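Local coordinates for protein beta-mannosidase (Trichoderma harzianum, PDB 4CVU) that probably hydrolyses terminal beta-linked mannose residues from the non-reducing ends of mannosides, at residues Y737-F745 against I755-V765; P854-H865 against V877-T887. One frame throughout, in Å; residues are numbered along the deposited sequence.

Contact 1: Y737-F745 against I755-V765; sequences YEHVIASAF and IWVTSDLWEPV
With chi1 of 73°, Asp760 sets its carboxylate between its own backbone N and carbonyl carbon, while His739, its CG anti to the carbonyl carbon, turns its imidazole to meet it. ND1 of His739 gives its hydrogen to Asp760 OD1 at 2.9 Å, in the ring plane and on the syn lone pair. Ring and carboxylate planes stand 53° apart, so the bond is edge-on to the ring without the two groups being coplanar. Beside it, Asp760 N reaches His739 O, and the antiparallel hairpin of 740-747 and 752-759 continues from there. Ile741 and Thr758 exchange two backbone bonds, as do Ser743 and Trp756. Between them lies the non-hydrogen-bonded pair Ala742-Val757, and small or branched residues suit its buried face: Val740 packs there too, CG1 4.1 Å from Val757 CG1 and CG2 3.9 Å from Leu761 CD1. On the other face a water bridges Ser743 OG and Thr758 OG1, the latter also hydrogen-bonded to Thr800 OG1, and Phe745 CD1 comes within 3.5 Å of Trp756 CD1. Replacing Asp760 by an alanine is likely to leave His739 ND1 without its acceptor and to take from Lys385 the carboxylate it pairs with. Since Asp317 takes up His739 NE2, the imidazole is held at both nitrogens, and the neighbouring carboxylates would be expected to favour its protonated form.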
loop_
_atom_site.group_PDB
_atom_site.type_symbol
_atom_site.label_atom_id
_atom_site.label_comp_id
_atom_site.label_asym_id
_atom_site.label_seq_id
_atom_site.Cartn_x
_atom_site.Cartn_y
_atom_site.Cartn_z
ATOM N N TYR A 737 12.754 -31.372 -14.869
ATOM C CA TYR A 737 13.789 -31.104 -15.862
ATOM C C TYR A 737 15.164 -31.750 -15.487
ATOM O O TYR A 737 16.197 -31.458 -16.081
ATOM C CB TYR A 737 13.946 -29.586 -16.091
ATOM C CG TYR A 737 12.895 -28.911 -17.003
ATOM C CD1 TYR A 737 12.143 -29.631 -17.919
ATOM C CD2 TYR A 737 12.733 -27.540 -16.986
ATOM C CE1 TYR A 737 11.241 -28.996 -18.781
ATOM C CE2 TYR A 737 11.836 -26.901 -17.850
ATOM C CZ TYR A 737 11.075 -27.651 -18.735
ATOM O OH TYR A 737 10.173 -27.037 -19.579
ATOM N N GLU A 738 15.179 -32.606 -14.474
ATOM C CA GLU A 738 16.415 -33.300 -14.129
ATOM C C GLU A 738 16.820 -34.250 -15.280
ATOM O O GLU A 738 15.984 -34.673 -16.092
ATOM C CB GLU A 738 16.253 -34.077 -12.810
ATOM C CG GLU A 738 16.280 -33.191 -11.567
ATOM C CD GLU A 738 16.483 -33.975 -10.296
ATOM O OE1 GLU A 738 17.505 -34.656 -10.216
ATOM O OE2 GLU A 738 15.644 -33.960 -9.406
ATOM N N HIS A 739 18.113 -34.556 -15.344
ATOM C CA HIS A 739 18.657 -35.380 -16.443
ATOM C C HIS A 739 17.968 -36.725 -16.575
ATOM O O HIS A 739 17.652 -37.135 -17.659
ATOM C CB HIS A 739 20.170 -35.555 -16.305
ATOM C CG HIS A 739 20.933 -34.281 -16.462
ATOM N ND1 HIS A 739 21.004 -33.593 -17.655
ATOM C CD2 HIS A 739 21.651 -33.562 -15.568
ATOM C CE1 HIS A 739 21.735 -32.501 -17.485
ATOM N NE2 HIS A 739 22.147 -32.464 -16.234
ATOM N N VAL A 740 17.731 -37.397 -15.446
ATOM C CA VAL A 740 17.100 -38.715 -15.399
ATOM C C VAL A 740 15.937 -38.654 -14.391
ATOM O O VAL A 740 16.148 -38.339 -13.223
ATOM C CB VAL A 740 18.132 -39.787 -14.962
ATOM C CG1 VAL A 740 17.583 -41.189 -15.119
ATOM C CG2 VAL A 740 19.421 -39.657 -15.762
ATOM N N ILE A 741 14.722 -38.928 -14.863
ATOM C CA ILE A 741 13.512 -38.844 -14.052
ATOM C C ILE A 741 12.688 -40.114 -14.194
ATOM O O ILE A 741 12.728 -40.785 -15.222
ATOM C CB ILE A 741 12.647 -37.598 -14.426
ATOM C CG1 ILE A 741 12.194 -37.660 -15.901
ATOM C CG2 ILE A 741 13.440 -36.312 -14.172
ATOM C CD1 ILE A 741 11.112 -36.652 -16.261
ATOM N N ALA A 742 11.978 -40.443 -13.123
ATOM C CA ALA A 742 10.940 -41.478 -13.096
ATOM C C ALA A 742 9.603 -40.776 -13.010
ATOM O O ALA A 742 9.395 -39.942 -12.126
ATOM C CB ALA A 742 11.127 -42.387 -11.884
ATOM N N SER A 743 8.692 -41.117 -13.902
ATOM C CA SER A 743 7.480 -40.351 -14.087
ATOM C C SER A 743 6.265 -41.264 -14.005
ATOM O O SER A 743 6.277 -42.345 -14.600
ATOM C CB SER A 743 7.512 -39.641 -15.446
ATOM O OG SER A 743 8.546 -38.654 -15.523
ATOM N N ALA A 744 5.224 -40.817 -13.287
ATOM C CA ALA A 744 4.002 -41.605 -13.094
ATOM C C ALA A 744 2.903 -41.098 -13.993
ATOM O O ALA A 744 2.527 -39.944 -13.903
ATOM C CB ALA A 744 3.539 -41.539 -11.642
ATOM N N PHE A 745 2.383 -41.979 -14.830
ATOM C CA PHE A 745 1.307 -41.666 -15.774
ATOM C C PHE A 745 0.049 -42.386 -15.323
ATOM O O PHE A 745 0.028 -43.628 -15.260
ATOM C CB PHE A 745 1.665 -42.146 -17.185
ATOM C CG PHE A 745 2.723 -41.321 -17.859
ATOM C CD1 PHE A 745 4.067 -41.560 -17.630
ATOM C CD2 PHE A 745 2.376 -40.322 -18.739
ATOM C CE1 PHE A 745 5.053 -40.808 -18.255
ATOM C CE2 PHE A 745 3.348 -39.558 -19.374
ATOM C CZ PHE A 745 4.688 -39.800 -19.136
ATOM N N ILE A 755 4.729 -46.309 -14.953
ATOM C CA ILE A 755 5.909 -45.537 -14.586
ATOM C C ILE A 755 6.982 -45.721 -15.654
ATOM O O ILE A 755 7.346 -46.843 -16.015
ATOM C CB ILE A 755 6.461 -45.907 -13.206
ATOM C CG1 ILE A 755 5.366 -45.676 -12.164
ATOM C CG2 ILE A 755 7.658 -45.021 -12.880
ATOM C CD1 ILE A 755 5.516 -46.500 -10.940
ATOM N N TRP A 756 7.465 -44.598 -16.165
ATOM C CA TRP A 756 8.501 -44.575 -17.184
ATOM C C TRP A 756 9.701 -43.843 -16.658
ATOM O O TRP A 756 9.551 -42.883 -15.881
ATOM C CB TRP A 756 8.001 -43.817 -18.403
ATOM C CG TRP A 756 6.862 -44.455 -19.112
ATOM C CD1 TRP A 756 5.598 -44.586 -18.670
ATOM C CD2 TRP A 756 6.895 -45.004 -20.423
ATOM N NE1 TRP A 756 4.818 -45.191 -19.634
ATOM C CE2 TRP A 756 5.597 -45.447 -20.726
ATOM C CE3 TRP A 756 7.893 -45.119 -21.398
ATOM C CZ2 TRP A 756 5.270 -46.037 -21.951
ATOM C CZ3 TRP A 756 7.573 -45.714 -22.611
ATOM C CH2 TRP A 756 6.269 -46.171 -22.877
ATOM N N VAL A 757 10.883 -44.283 -17.085
ATOM C CA VAL A 757 12.122 -43.575 -16.809
ATOM C C VAL A 757 12.625 -42.905 -18.103
ATOM O O VAL A 757 12.759 -43.565 -19.160
ATOM C CB VAL A 757 13.203 -44.502 -16.242
ATOM C CG1 VAL A 757 14.544 -43.790 -16.159
ATOM C CG2 VAL A 757 12.807 -45.038 -14.866
ATOM N N THR A 758 12.958 -41.616 -17.999
ATOM C CA THR A 758 13.339 -40.812 -19.164
ATOM C C THR A 758 14.639 -40.094 -18.881
ATOM O O THR A 758 14.814 -39.568 -17.796
ATOM C CB THR A 758 12.236 -39.771 -19.503
ATOM O OG1 THR A 758 11.013 -40.438 -19.831
ATOM C CG2 THR A 758 12.642 -38.924 -20.690
ATOM N N SER A 759 15.550 -40.078 -19.856
ATOM C CA SER A 759 16.904 -39.525 -19.664
ATOM C C SER A 759 17.272 -38.621 -20.817
ATOM O O SER A 759 17.025 -38.986 -21.956
ATOM C CB SER A 759 17.940 -40.664 -19.570
ATOM O OG SER A 759 19.254 -40.167 -19.658
ATOM N N ASP A 760 17.873 -37.461 -20.541
ATOM C CA ASP A 760 18.338 -36.604 -21.632
ATOM C C ASP A 760 19.845 -36.710 -21.951
ATOM O O ASP A 760 20.387 -35.923 -22.750
ATOM C CB ASP A 760 17.930 -35.152 -21.395
ATOM C CG ASP A 760 18.731 -34.473 -20.301
ATOM O OD1 ASP A 760 19.599 -35.122 -19.638
ATOM O OD2 ASP A 760 18.466 -33.270 -20.107
ATOM N N LEU A 761 20.506 -37.657 -21.299
ATOM C CA LEU A 761 21.939 -37.850 -21.474
ATOM C C LEU A 761 22.223 -38.409 -22.865
ATOM O O LEU A 761 21.338 -39.003 -23.502
ATOM C CB LEU A 761 22.487 -38.785 -20.396
ATOM C CG LEU A 761 22.323 -38.301 -18.958
ATOM C CD1 LEU A 761 22.629 -39.447 -17.998
ATOM C CD2 LEU A 761 23.184 -37.084 -18.648
ATOM N N TRP A 762 23.451 -38.208 -23.333
ATOM C CA TRP A 762 23.835 -38.610 -24.704
ATOM C C TRP A 762 24.458 -40.015 -24.769
ATOM O O TRP A 762 25.096 -40.372 -25.747
ATOM C CB TRP A 762 24.778 -37.581 -25.348
ATOM C CG TRP A 762 24.219 -36.147 -25.434
ATOM C CD1 TRP A 762 22.943 -35.728 -25.122
ATOM C CD2 TRP A 762 24.914 -34.990 -25.893
ATOM N NE1 TRP A 762 22.827 -34.397 -25.348
ATOM C CE2 TRP A 762 24.024 -33.906 -25.799
ATOM C CE3 TRP A 762 26.220 -34.754 -26.357
ATOM C CZ2 TRP A 762 24.396 -32.598 -26.153
ATOM C CZ3 TRP A 762 26.585 -33.464 -26.704
ATOM C CH2 TRP A 762 25.676 -32.403 -26.602
ATOM N N GLU A 763 24.258 -40.792 -23.726
ATOM C CA GLU A 763 24.699 -42.190 -23.665
ATOM C C GLU A 763 23.699 -42.974 -22.798
ATOM O O GLU A 763 23.042 -42.388 -21.934
ATOM C CB GLU A 763 26.094 -42.288 -23.056
ATOM C CG GLU A 763 26.144 -41.892 -21.588
ATOM C CD GLU A 763 27.547 -41.694 -21.059
ATOM O OE1 GLU A 763 28.437 -41.240 -21.825
ATOM O OE2 GLU A 763 27.754 -41.983 -19.858
ATOM N N PRO A 764 23.563 -44.284 -23.047
ATOM C CA PRO A 764 22.750 -45.105 -22.154
ATOM C C PRO A 764 23.172 -44.987 -20.687
ATOM O O PRO A 764 24.333 -44.725 -20.396
ATOM C CB PRO A 764 22.961 -46.538 -22.685
ATOM C CG PRO A 764 23.990 -46.448 -23.769
ATOM C CD PRO A 764 23.999 -45.034 -24.236
ATOM N N VAL A 765 22.204 -45.126 -19.782
ATOM C CA VAL A 765 22.468 -45.262 -18.350
ATOM C C VAL A 765 21.611 -46.363 -17.753
ATOM O O VAL A 765 20.548 -46.691 -18.278
ATOM C CB VAL A 765 22.206 -43.964 -17.560
ATOM C CG1 VAL A 765 23.125 -42.876 -18.051
ATOM C CG2 VAL A 765 20.759 -43.500 -17.679
HETATM O O HOH W 1 8.677 -38.989 -18.664
#

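Contact 2: P854-H865 against V877-T887; sequences PNQAKVSDPKLH and VEATAGVSLYT
Pro862 wedges its ring against the start of strand 884-890, CB lying 3.8 Å from Ser884 CB, and here the packing is close and buried. Its carbonyl O accepts from Ala881 N at 3.0 Å, with the donor above the carbonyl plane, and more weakly from Thr880 N. A proline fits because its compact ring fills the space beside Ser884 and its nitrogen has no hydrogen needing an acceptor. Leu864 carries the apolar packing onward: CD2 lies 4.3 Å from Val877 CG1 and 4.2 Å from Thr887 CG2, a cluster that Leu906 and Val933 help to cover. Farther along, Val859 CG1 meets Leu885 CD1 at 3.8 Å. Next to it one water donates to Ser860 O and another accepts from Ser860 N, both reaching Val883 O. The pairing belongs to the Ig-fold domain, where strands 864-869 and 874-879 form an antiparallel hairpin at the edge of one sheet, His865 N bonding to Glu878 O and Glu878 N to His865 O, and the chain then passes through Gly882 into strand 884-890 of another. Gly882 is nearly fully extended, phi -180°, a backbone shape that residues with a side chain seldom adopt. The solvent side is looser and polar. With CG anti to the carbonyl carbon (chi1 -60°), Lys863 lays CG against Ala881 CB at 3.6 Å. OD1 of Asp861 closes an Asx turn on Lys863 N, and the bent lysine chain leads NZ away to a salt bridge with OD2 of the same aspartate.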
loop_
_atom_site.group_PDB
_atom_site.type_symbol
_atom_site.label_atom_id
_atom_site.label_comp_id
_atom_site.label_asym_id
_atom_site.label_seq_id
_atom_site.Cartn_x
_atom_site.Cartn_y
_atom_site.Cartn_z
ATOM N N PRO A 854 -5.669 -34.702 -5.097
ATOM C CA PRO A 854 -5.253 -34.183 -3.797
ATOM C C PRO A 854 -6.418 -33.885 -2.862
ATOM O O PRO A 854 -6.311 -34.158 -1.662
ATOM C CB PRO A 854 -4.463 -32.921 -4.141
ATOM C CG PRO A 854 -3.972 -33.145 -5.520
ATOM C CD PRO A 854 -4.935 -34.082 -6.223
ATOM N N ASN A 855 -7.542 -33.376 -3.385
ATOM C CA ASN A 855 -8.704 -33.082 -2.527
ATOM C C ASN A 855 -9.409 -34.274 -1.925
ATOM O O ASN A 855 -10.289 -34.101 -1.104
ATOM C CB ASN A 855 -9.746 -32.160 -3.230
ATOM C CG ASN A 855 -10.324 -32.762 -4.505
ATOM O OD1 ASN A 855 -9.987 -33.880 -4.904
ATOM N ND2 ASN A 855 -11.137 -31.974 -5.195
ATOM N N GLN A 856 -9.052 -35.477 -2.348
ATOM C CA GLN A 856 -9.659 -36.693 -1.838
ATOM C C GLN A 856 -8.773 -37.405 -0.813
ATOM O O GLN A 856 -9.235 -38.331 -0.135
ATOM C CB GLN A 856 -9.934 -37.615 -3.013
ATOM C CG GLN A 856 -11.008 -37.044 -3.930
ATOM C CD GLN A 856 -11.231 -37.866 -5.188
ATOM O OE1 GLN A 856 -10.291 -38.207 -5.931
ATOM N NE2 GLN A 856 -12.494 -38.143 -5.465
ATOM N N ALA A 857 -7.514 -36.983 -0.704
ATOM C CA ALA A 857 -6.557 -37.635 0.179
ATOM C C ALA A 857 -6.875 -37.356 1.634
ATOM O O ALA A 857 -6.968 -36.197 2.048
ATOM C CB ALA A 857 -5.143 -37.167 -0.114
ATOM N N LYS A 858 -6.956 -38.420 2.424
ATOM C CA LYS A 858 -7.253 -38.294 3.849
ATOM C C LYS A 858 -6.007 -37.915 4.697
ATOM O O LYS A 858 -5.579 -38.675 5.563
ATOM C CB LYS A 858 -7.897 -39.594 4.348
ATOM C CG LYS A 858 -8.922 -39.389 5.448
ATOM C CD LYS A 858 -9.424 -40.712 6.051
ATOM C CE LYS A 858 -8.596 -41.185 7.234
ATOM N NZ LYS A 858 -7.309 -41.822 6.829
ATOM N N VAL A 859 -5.441 -36.734 4.451
ATOM C CA VAL A 859 -4.300 -36.249 5.213
ATOM C C VAL A 859 -4.683 -35.869 6.645
ATOM O O VAL A 859 -5.803 -35.403 6.921
ATOM C CB VAL A 859 -3.595 -35.032 4.553
ATOM C CG1 VAL A 859 -2.730 -35.481 3.375
ATOM C CG2 VAL A 859 -4.594 -33.980 4.086
ATOM N N SER A 860 -3.738 -36.069 7.552
ATOM C CA SER A 860 -3.914 -35.679 8.922
ATOM C C SER A 860 -2.769 -34.738 9.254
ATOM O O SER A 860 -1.819 -34.614 8.505
ATOM C CB SER A 860 -3.930 -36.925 9.836
ATOM O OG SER A 860 -2.742 -37.695 9.710
ATOM N N ASP A 861 -2.847 -34.093 10.386
ATOM C CA ASP A 861 -1.770 -33.191 10.783
ATOM C C ASP A 861 -0.446 -33.976 10.892
ATOM O O ASP A 861 -0.276 -34.796 11.801
ATOM C CB ASP A 861 -2.131 -32.531 12.119
ATOM C CG ASP A 861 -1.165 -31.451 12.504
ATOM O OD1 ASP A 861 -0.080 -31.345 11.883
ATOM O OD2 ASP A 861 -1.496 -30.726 13.450
ATOM N N PRO A 862 0.501 -33.730 9.975
ATOM C CA PRO A 862 1.818 -34.358 10.039
ATOM C C PRO A 862 2.711 -33.814 11.148
ATOM O O PRO A 862 3.796 -34.339 11.352
ATOM C CB PRO A 862 2.435 -34.000 8.679
ATOM C CG PRO A 862 1.842 -32.652 8.380
ATOM C CD PRO A 862 0.432 -32.719 8.899
ATOM N N LYS A 863 2.286 -32.768 11.826
ATOM C CA LYS A 863 3.068 -32.177 12.913
ATOM C C LYS A 863 4.500 -31.919 12.483
ATOM O O LYS A 863 5.418 -32.581 12.934
ATOM C CB LYS A 863 3.024 -33.081 14.161
ATOM C CG LYS A 863 1.606 -33.288 14.668
ATOM C CD LYS A 863 1.509 -33.028 16.160
ATOM C CE LYS A 863 0.073 -33.113 16.654
ATOM N NZ LYS A 863 -0.775 -32.069 16.013
ATOM N N LEU A 864 4.675 -30.948 11.584
ATOM C CA LEU A 864 5.960 -30.657 11.000
ATOM C C LEU A 864 6.815 -29.903 11.996
ATOM O O LEU A 864 6.304 -29.071 12.733
ATOM C CB LEU A 864 5.803 -29.790 9.742
ATOM C CG LEU A 864 5.234 -30.426 8.479
ATOM C CD1 LEU A 864 4.794 -29.344 7.523
ATOM C CD2 LEU A 864 6.287 -31.294 7.818
ATOM N N HIS A 865 8.061 -30.267 12.075
ATOM C CA HIS A 865 9.079 -29.458 12.798
ATOM C C HIS A 865 10.179 -28.833 11.832
ATOM O O HIS A 865 10.670 -29.381 10.813
ATOM C CB HIS A 865 9.849 -30.321 13.817
ATOM C CG HIS A 865 9.081 -30.689 15.056
ATOM N ND1 HIS A 865 7.934 -31.452 15.032
ATOM C CD2 HIS A 865 9.332 -30.438 16.364
ATOM C CE1 HIS A 865 7.506 -31.644 16.267
ATOM N NE2 HIS A 865 8.341 -31.043 17.097
ATOM N N VAL A 877 13.670 -30.222 8.150
ATOM C CA VAL A 877 12.227 -30.354 8.095
ATOM C C VAL A 877 11.869 -31.781 8.473
ATOM O O VAL A 877 12.415 -32.707 7.905
ATOM C CB VAL A 877 11.707 -30.096 6.653
ATOM C CG1 VAL A 877 10.187 -30.063 6.617
ATOM C CG2 VAL A 877 12.279 -28.808 6.115
ATOM N N GLU A 878 10.974 -31.962 9.434
ATOM C CA GLU A 878 10.608 -33.301 9.875
ATOM C C GLU A 878 9.108 -33.476 10.049
ATOM O O GLU A 878 8.492 -32.704 10.731
ATOM C CB GLU A 878 11.333 -33.641 11.188
ATOM C CG GLU A 878 11.352 -35.128 11.510
ATOM C CD GLU A 878 11.907 -35.427 12.908
ATOM O OE1 GLU A 878 12.375 -34.483 13.610
ATOM O OE2 GLU A 878 11.864 -36.612 13.306
ATOM N N ALA A 879 8.530 -34.485 9.401
ATOM C CA ALA A 879 7.158 -34.862 9.667
ATOM C C ALA A 879 7.153 -35.835 10.868
ATOM O O ALA A 879 7.745 -36.910 10.794
ATOM C CB ALA A 879 6.538 -35.510 8.446
ATOM N N THR A 880 6.513 -35.431 11.961
ATOM C CA THR A 880 6.569 -36.138 13.248
ATOM C C THR A 880 5.420 -37.164 13.438
ATOM O O THR A 880 5.608 -38.210 14.074
ATOM C CB THR A 880 6.621 -35.078 14.381
ATOM O OG1 THR A 880 7.925 -34.475 14.361
ATOM C CG2 THR A 880 6.407 -35.646 15.723
ATOM N N ALA A 881 4.249 -36.893 12.871
ATOM C CA ALA A 881 3.037 -37.669 13.160
ATOM C C ALA A 881 2.483 -38.449 11.978
ATOM O O ALA A 881 1.657 -39.340 12.146
ATOM C CB ALA A 881 1.962 -36.734 13.682
ATOM N N GLY A 882 2.893 -38.085 10.767
ATOM C CA GLY A 882 2.409 -38.772 9.582
ATOM C C GLY A 882 3.002 -38.200 8.312
ATOM O O GLY A 882 3.915 -37.370 8.359
ATOM N N VAL A 883 2.485 -38.647 7.180
ATOM C CA VAL A 883 2.973 -38.195 5.884
ATOM C C VAL A 883 2.508 -36.779 5.603
ATOM O O VAL A 883 1.338 -36.450 5.798
ATOM C CB VAL A 883 2.460 -39.082 4.736
ATOM C CG1 VAL A 883 2.779 -38.462 3.372
ATOM C CG2 VAL A 883 3.069 -40.453 4.843
ATOM N N SER A 884 3.433 -35.945 5.140
ATOM C CA SER A 884 3.096 -34.606 4.709
ATOM C C SER A 884 3.163 -34.512 3.205
ATOM O O SER A 884 4.190 -34.850 2.632
ATOM C CB SER A 884 4.081 -33.616 5.326
ATOM O OG SER A 884 4.073 -32.450 4.555
ATOM N N LEU A 885 2.098 -34.037 2.556
ATOM C CA LEU A 885 2.087 -33.838 1.111
ATOM C C LEU A 885 2.278 -32.368 0.769
ATOM O O LEU A 885 1.737 -31.506 1.449
ATOM C CB LEU A 885 0.752 -34.323 0.506
ATOM C CG LEU A 885 0.409 -35.778 0.742
ATOM C CD1 LEU A 885 -0.921 -36.150 0.062
ATOM C CD2 LEU A 885 1.551 -36.619 0.208
ATOM N N TYR A 886 3.048 -32.092 -0.291
ATOM C CA TYR A 886 3.239 -30.762 -0.828
ATOM C C TYR A 886 3.800 -29.897 0.305
ATOM O O TYR A 886 3.248 -28.850 0.551
ATOM C CB TYR A 886 1.946 -30.098 -1.325
ATOM C CG TYR A 886 1.317 -30.826 -2.501
ATOM C CD1 TYR A 886 1.726 -30.583 -3.780
ATOM C CD2 TYR A 886 0.338 -31.750 -2.295
ATOM C CE1 TYR A 886 1.166 -31.281 -4.883
ATOM C CE2 TYR A 886 -0.238 -32.454 -3.382
ATOM C CZ TYR A 886 0.182 -32.181 -4.665
ATOM O OH TYR A 886 -0.363 -32.871 -5.799
ATOM N N THR A 887 4.816 -30.403 0.993
ATOM C CA THR A 887 5.506 -29.641 2.071
ATOM C C THR A 887 6.108 -28.417 1.473
ATOM O O THR A 887 6.757 -28.521 0.433
ATOM C CB THR A 887 6.603 -30.530 2.676
ATOM O OG1 THR A 887 6.036 -31.803 3.012
ATOM C CG2 THR A 887 7.231 -29.921 3.936
HETATM O O HOH W 2 -0.729 -34.660 5.909
HETATM O O HOH W 3 -1.352 -37.639 6.447
#

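In the fold
Along the chain the whole of contact 1 precedes contact 2; their centres are 28 Å apart and their nearest atoms about 11 Å apart, without touching. They share no sheet. Each centres on an antiparallel hairpin at the edge of its own sheet. In contact 1, strand 740-747 pairs with strand 752-759, and segment 755-765 lies within the Mannosidase Ig/CBM-like domain; in contact 2, strands 864-869 and 874-879 belong to the Ig-fold domain that follows. Contact 1 is buried and packs against helix 664-692, whose Asp681 also accepts a hydrogen bond from Tyr886 of contact 2. This one helix thus touches both beta regions.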